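Local structure of putative uncharacterized protein PH0242 (Pyrococcus horikoshii, 3VU1) at residues Pro274-Ala285 and Glu322-Thr333. The protein is the C-terminal globular domain of an archaeal protein of the AglB oligosaccharyltransferase family, and binds a calcium ion in this model. Numbering follows the deposited sequence.
With CA (calcium ion), chain C.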
loop_
_atom_site.group_PDB
_atom_site.type_symbol
_atom_site.label_atom_id
_atom_site.label_comp_id
_atom_site.label_asym_id
_atom_site.label_seq_id
_atom_site.Cartn_x
_atom_site.Cartn_y
_atom_site.Cartn_z
ATOM N N PRO A 274 -17.787 -16.019 21.904
ATOM C CA PRO A 274 -18.726 -16.866 21.119
ATOM C C PRO A 274 -20.171 -16.489 21.487
ATOM O O PRO A 274 -20.373 -15.885 22.531
ATOM C CB PRO A 274 -18.418 -18.290 21.606
ATOM C CG PRO A 274 -17.071 -18.206 22.270
ATOM C CD PRO A 274 -16.902 -16.804 22.788
ATOM N N GLY A 275 -21.151 -16.841 20.659
ATOM C CA GLY A 275 -22.539 -16.455 20.878
ATOM C C GLY A 275 -22.989 -15.465 19.809
ATOM O O GLY A 275 -22.205 -15.119 18.903
ATOM N N LYS A 276 -24.242 -14.995 19.916
ATOM C CA LYS A 276 -24.824 -14.044 18.953
ATOM C C LYS A 276 -24.255 -12.642 19.076
ATOM O O LYS A 276 -24.021 -12.154 20.179
ATOM C CB LYS A 276 -26.351 -13.985 19.051
ATOM C CG LYS A 276 -27.001 -15.229 18.500
ATOM C CD LYS A 276 -28.518 -15.232 18.582
ATOM C CE LYS A 276 -29.022 -16.643 18.264
ATOM N NZ LYS A 276 -30.480 -16.665 17.929
ATOM N N HIS A 277 -24.042 -11.995 17.937
ATOM C CA HIS A 277 -23.638 -10.612 17.935
ATOM C C HIS A 277 -24.302 -9.873 16.817
ATOM O O HIS A 277 -24.626 -10.437 15.760
ATOM C CB HIS A 277 -22.129 -10.502 17.739
ATOM C CG HIS A 277 -21.303 -10.988 18.903
ATOM N ND1 HIS A 277 -20.860 -10.144 19.881
ATOM C CD2 HIS A 277 -20.777 -12.259 19.196
ATOM C CE1 HIS A 277 -20.089 -10.843 20.764
ATOM N NE2 HIS A 277 -20.040 -12.137 20.345
ATOM N N THR A 278 -24.497 -8.586 17.022
ATOM C CA THR A 278 -24.819 -7.721 15.926
ATOM C C THR A 278 -23.649 -6.768 15.815
ATOM O O THR A 278 -23.300 -6.074 16.777
ATOM C CB THR A 278 -26.159 -7.010 16.141
ATOM O OG1 THR A 278 -27.194 -7.964 15.923
ATOM C CG2 THR A 278 -26.366 -5.881 15.140
ATOM N N LEU A 279 -23.028 -6.760 14.642
ATOM C CA LEU A 279 -21.767 -6.061 14.443
ATOM C C LEU A 279 -21.912 -5.022 13.351
ATOM O O LEU A 279 -22.641 -5.230 12.360
ATOM C CB LEU A 279 -20.674 -7.063 14.063
ATOM C CG LEU A 279 -20.405 -8.237 15.001
ATOM C CD1 LEU A 279 -19.426 -9.192 14.342
ATOM C CD2 LEU A 279 -19.865 -7.748 16.343
ATOM N N ARG A 280 -21.237 -3.898 13.547
ATOM C CA ARG A 280 -21.089 -2.906 12.521
ATOM C C ARG A 280 -19.637 -2.952 12.070
ATOM O O ARG A 280 -18.736 -2.650 12.871
ATOM C CB ARG A 280 -21.457 -1.512 13.031
ATOM C CG ARG A 280 -21.676 -0.517 11.888
ATOM C CD ARG A 280 -21.671 0.919 12.368
ATOM N NE ARG A 280 -23.010 1.365 12.733
ATOM C CZ ARG A 280 -23.279 2.182 13.751
ATOM N NH1 ARG A 280 -22.329 2.656 14.557
ATOM N NH2 ARG A 280 -24.524 2.517 13.975
ATOM N N LEU A 281 -19.415 -3.363 10.815
ATOM C CA LEU A 281 -18.074 -3.431 10.213
ATOM C C LEU A 281 -17.721 -2.196 9.363
ATOM O O LEU A 281 -18.410 -1.851 8.382
ATOM C CB LEU A 281 -17.966 -4.713 9.401
ATOM C CG LEU A 281 -18.636 -5.895 10.124
ATOM C CD1 LEU A 281 -18.634 -7.133 9.248
ATOM C CD2 LEU A 281 -17.985 -6.216 11.464
ATOM N N TYR A 282 -16.664 -1.507 9.757
ATOM C CA TYR A 282 -16.209 -0.322 9.028
ATOM C C TYR A 282 -15.144 -0.759 8.035
ATOM O O TYR A 282 -14.067 -1.211 8.415
ATOM C CB TYR A 282 -15.637 0.715 9.977
ATOM C CG TYR A 282 -16.658 1.389 10.848
ATOM C CD1 TYR A 282 -17.230 0.711 11.939
ATOM C CD2 TYR A 282 -17.048 2.717 10.608
ATOM C CE1 TYR A 282 -18.164 1.330 12.753
ATOM C CE2 TYR A 282 -17.984 3.349 11.423
ATOM C CZ TYR A 282 -18.536 2.650 12.489
ATOM O OH TYR A 282 -19.452 3.250 13.309
ATOM N N ILE A 283 -15.463 -0.630 6.758
ATOM C CA ILE A 283 -14.668 -1.232 5.702
ATOM C C ILE A 283 -13.782 -0.211 5.000
ATOM O O ILE A 283 -14.221 0.891 4.648
ATOM C CB ILE A 283 -15.579 -1.966 4.711
ATOM C CG1 ILE A 283 -16.097 -3.233 5.410
ATOM C CG2 ILE A 283 -14.844 -2.257 3.408
ATOM C CD1 ILE A 283 -17.040 -4.109 4.605
ATOM N N SER A 284 -12.522 -0.575 4.827
ATOM C CA SER A 284 -11.627 0.195 3.982
ATOM C C SER A 284 -11.281 -0.596 2.722
ATOM O O SER A 284 -10.701 -1.672 2.811
ATOM C CB SER A 284 -10.379 0.563 4.762
ATOM O OG SER A 284 -9.420 1.096 3.890
ATOM N N ALA A 285 -11.692 -0.096 1.559
ATOM C CA ALA A 285 -11.338 -0.728 0.278
ATOM C C ALA A 285 -10.270 0.099 -0.430
ATOM O O ALA A 285 -10.484 1.290 -0.751
ATOM C CB ALA A 285 -12.559 -0.914 -0.613
ATOM N N GLU A 322 -16.682 4.434 0.873
ATOM C CA GLU A 322 -17.114 3.210 1.496
ATOM C C GLU A 322 -18.019 3.556 2.671
ATOM O O GLU A 322 -17.930 4.641 3.224
ATOM C CB GLU A 322 -15.894 2.357 1.883
ATOM C CG GLU A 322 -14.775 3.182 2.468
ATOM C CD GLU A 322 -13.563 3.377 1.559
ATOM O OE1 GLU A 322 -12.926 2.368 1.181
ATOM O OE2 GLU A 322 -13.187 4.554 1.298
ATOM N N TYR A 323 -18.913 2.633 3.013
ATOM C CA TYR A 323 -19.923 2.842 4.066
ATOM C C TYR A 323 -19.943 1.602 5.003
ATOM O O TYR A 323 -19.672 0.497 4.564
ATOM C CB TYR A 323 -21.325 3.096 3.436
ATOM C CG TYR A 323 -21.772 1.965 2.538
ATOM C CD1 TYR A 323 -22.351 0.806 3.068
ATOM C CD2 TYR A 323 -21.560 2.025 1.166
ATOM C CE1 TYR A 323 -22.715 -0.256 2.251
ATOM C CE2 TYR A 323 -21.922 0.974 0.339
ATOM C CZ TYR A 323 -22.505 -0.164 0.877
ATOM O OH TYR A 323 -22.858 -1.207 0.031
ATOM N N PRO A 324 -20.276 1.785 6.283
ATOM C CA PRO A 324 -20.377 0.671 7.251
ATOM C C PRO A 324 -21.420 -0.371 6.901
ATOM O O PRO A 324 -22.383 -0.073 6.244
ATOM C CB PRO A 324 -20.804 1.365 8.545
ATOM C CG PRO A 324 -20.324 2.775 8.396
ATOM C CD PRO A 324 -20.371 3.109 6.925
ATOM N N ILE A 325 -21.236 -1.581 7.395
ATOM C CA ILE A 325 -22.105 -2.704 7.103
ATOM C C ILE A 325 -22.478 -3.431 8.385
ATOM O O ILE A 325 -21.610 -3.680 9.225
ATOM C CB ILE A 325 -21.390 -3.661 6.136
ATOM C CG1 ILE A 325 -21.828 -3.346 4.730
ATOM C CG2 ILE A 325 -21.685 -5.122 6.396
ATOM C CD1 ILE A 325 -21.142 -4.227 3.724
ATOM N N ILE A 326 -23.757 -3.788 8.519
ATOM C CA ILE A 326 -24.266 -4.385 9.751
ATOM C C ILE A 326 -24.508 -5.840 9.492
ATOM O O ILE A 326 -25.131 -6.164 8.500
ATOM C CB ILE A 326 -25.566 -3.702 10.232
ATOM C CG1 ILE A 326 -25.235 -2.285 10.713
ATOM C CG2 ILE A 326 -26.205 -4.509 11.344
ATOM C CD1 ILE A 326 -26.401 -1.462 11.212
ATOM N N VAL A 327 -24.000 -6.717 10.358
ATOM C CA VAL A 327 -24.226 -8.150 10.187
ATOM C C VAL A 327 -24.681 -8.758 11.493
ATOM O O VAL A 327 -24.465 -8.164 12.556
ATOM C CB VAL A 327 -22.979 -8.920 9.676
ATOM C CG1 VAL A 327 -22.528 -8.400 8.325
ATOM C CG2 VAL A 327 -21.834 -8.877 10.681
ATOM N N ASN A 328 -25.315 -9.933 11.399
ATOM C CA ASN A 328 -25.688 -10.763 12.557
ATOM C C ASN A 328 -25.041 -12.124 12.467
ATOM O O ASN A 328 -25.195 -12.810 11.475
ATOM C CB ASN A 328 -27.198 -10.930 12.628
ATOM C CG ASN A 328 -27.866 -9.718 13.204
ATOM O OD1 ASN A 328 -28.249 -8.817 12.478
ATOM N ND2 ASN A 328 -27.949 -9.655 14.526
ATOM N N VAL A 329 -24.326 -12.530 13.500
ATOM C CA VAL A 329 -23.566 -13.757 13.416
ATOM C C VAL A 329 -23.575 -14.534 14.727
ATOM O O VAL A 329 -23.522 -13.952 15.811
ATOM C CB VAL A 329 -22.115 -13.469 12.926
ATOM C CG1 VAL A 329 -21.324 -12.596 13.917
ATOM C CG2 VAL A 329 -21.376 -14.765 12.598
ATOM N N THR A 330 -23.653 -15.853 14.626
ATOM C CA THR A 330 -23.421 -16.687 15.784
ATOM C C THR A 330 -22.025 -17.273 15.658
ATOM O O THR A 330 -21.791 -18.157 14.822
ATOM C CB THR A 330 -24.461 -17.821 15.905
ATOM O OG1 THR A 330 -25.791 -17.272 15.817
ATOM C CG2 THR A 330 -24.288 -18.540 17.240
ATOM N N LEU A 331 -21.102 -16.770 16.476
ATOM C CA LEU A 331 -19.729 -17.260 16.486
ATOM C C LEU A 331 -19.550 -18.479 17.391
ATOM O O LEU A 331 -19.763 -18.382 18.590
ATOM C CB LEU A 331 -18.783 -16.157 16.972
ATOM C CG LEU A 331 -18.887 -14.777 16.323
ATOM C CD1 LEU A 331 -17.944 -13.842 17.034
ATOM C CD2 LEU A 331 -18.555 -14.828 14.842
ATOM N N PRO A 332 -19.098 -19.618 16.832
ATOM C CA PRO A 332 -18.814 -20.769 17.678
ATOM C C PRO A 332 -17.581 -20.494 18.495
ATOM O O PRO A 332 -16.839 -19.556 18.188
ATOM C CB PRO A 332 -18.482 -21.865 16.671
ATOM C CG PRO A 332 -17.899 -21.141 15.507
ATOM C CD PRO A 332 -18.637 -19.828 15.442
ATOM N N THR A 333 -17.348 -21.316 19.511
ATOM C CA THR A 333 -16.146 -21.197 20.338
ATOM C C THR A 333 -14.945 -21.574 19.458
ATOM O O THR A 333 -15.045 -22.494 18.651
ATOM C CB THR A 333 -16.223 -22.135 21.573
ATOM O OG1 THR A 333 -16.361 -23.458 21.089
ATOM C CG2 THR A 333 -17.464 -21.864 22.443
HETATM CA CA CA C . -10.489 3.454 0.072
#
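An antiparallel strand pair in the Peripheral 1 region, closed at one end by a calcium site, joins 275-285 to 325-331, the latter an outermost strand of a four-stranded antiparallel sheet. Gly275, His277, Leu279 and Leu281 form hydrogen-bonded pairs with Leu331, Val329, Val327 and Ile325, each closed by two backbone bonds; Leu279 N reaches Val327 O at 2.9 Å, almost straight at 171°. In the non-hydrogen-bonded pairs between them, CA-H groups lean on the same carbonyls, as Ile326 CA does on Leu279 O.

His277, Leu279, Leu281, Val327, Val329 and Leu331 are buried on one face, which is largely apolar apart from the imidazole. Val327 turns CG2 between its own backbone N and carbonyl carbon, and this methyl meets both Leu279 CB and, at 3.9 Å, Leu281 CD1. Leu279 in turn sends CD1 obliquely against Val329 CG1, while Leu331 CD1 comes to 3.9 Å from His277 CD2. The imidazole is fixed by bonds outside the pair, from ND1 to Asp260 and NE2 to Ser273; strands 304-314 and 336-356 add Val311 and Phe339 to this side.

Near the calcium end, Pro324 CB sits over one face of the Tyr282 ring, with Pro324 CG 3.9 Å from Tyr282 CE2, and the same CB packs alongside the Arg280 chain. Arg280 is salt-bridged through NH1 to Glu259, which is also hydrogen-bonded to Tyr282 OH.

Past the last ladder rung, Glu322 bends at chi2 (-107°), bringing its carboxylate back to the end of strand 275-285. Its OE1 takes the Ala285 N-H at 2.8 Å, nearly along the C-O axis, and also binds the calcium. Glu76 and His319 contribute to the same site, where Ala285 O sits 2.3 Å from the calcium and Glu322 OE1 2.9 Å from it.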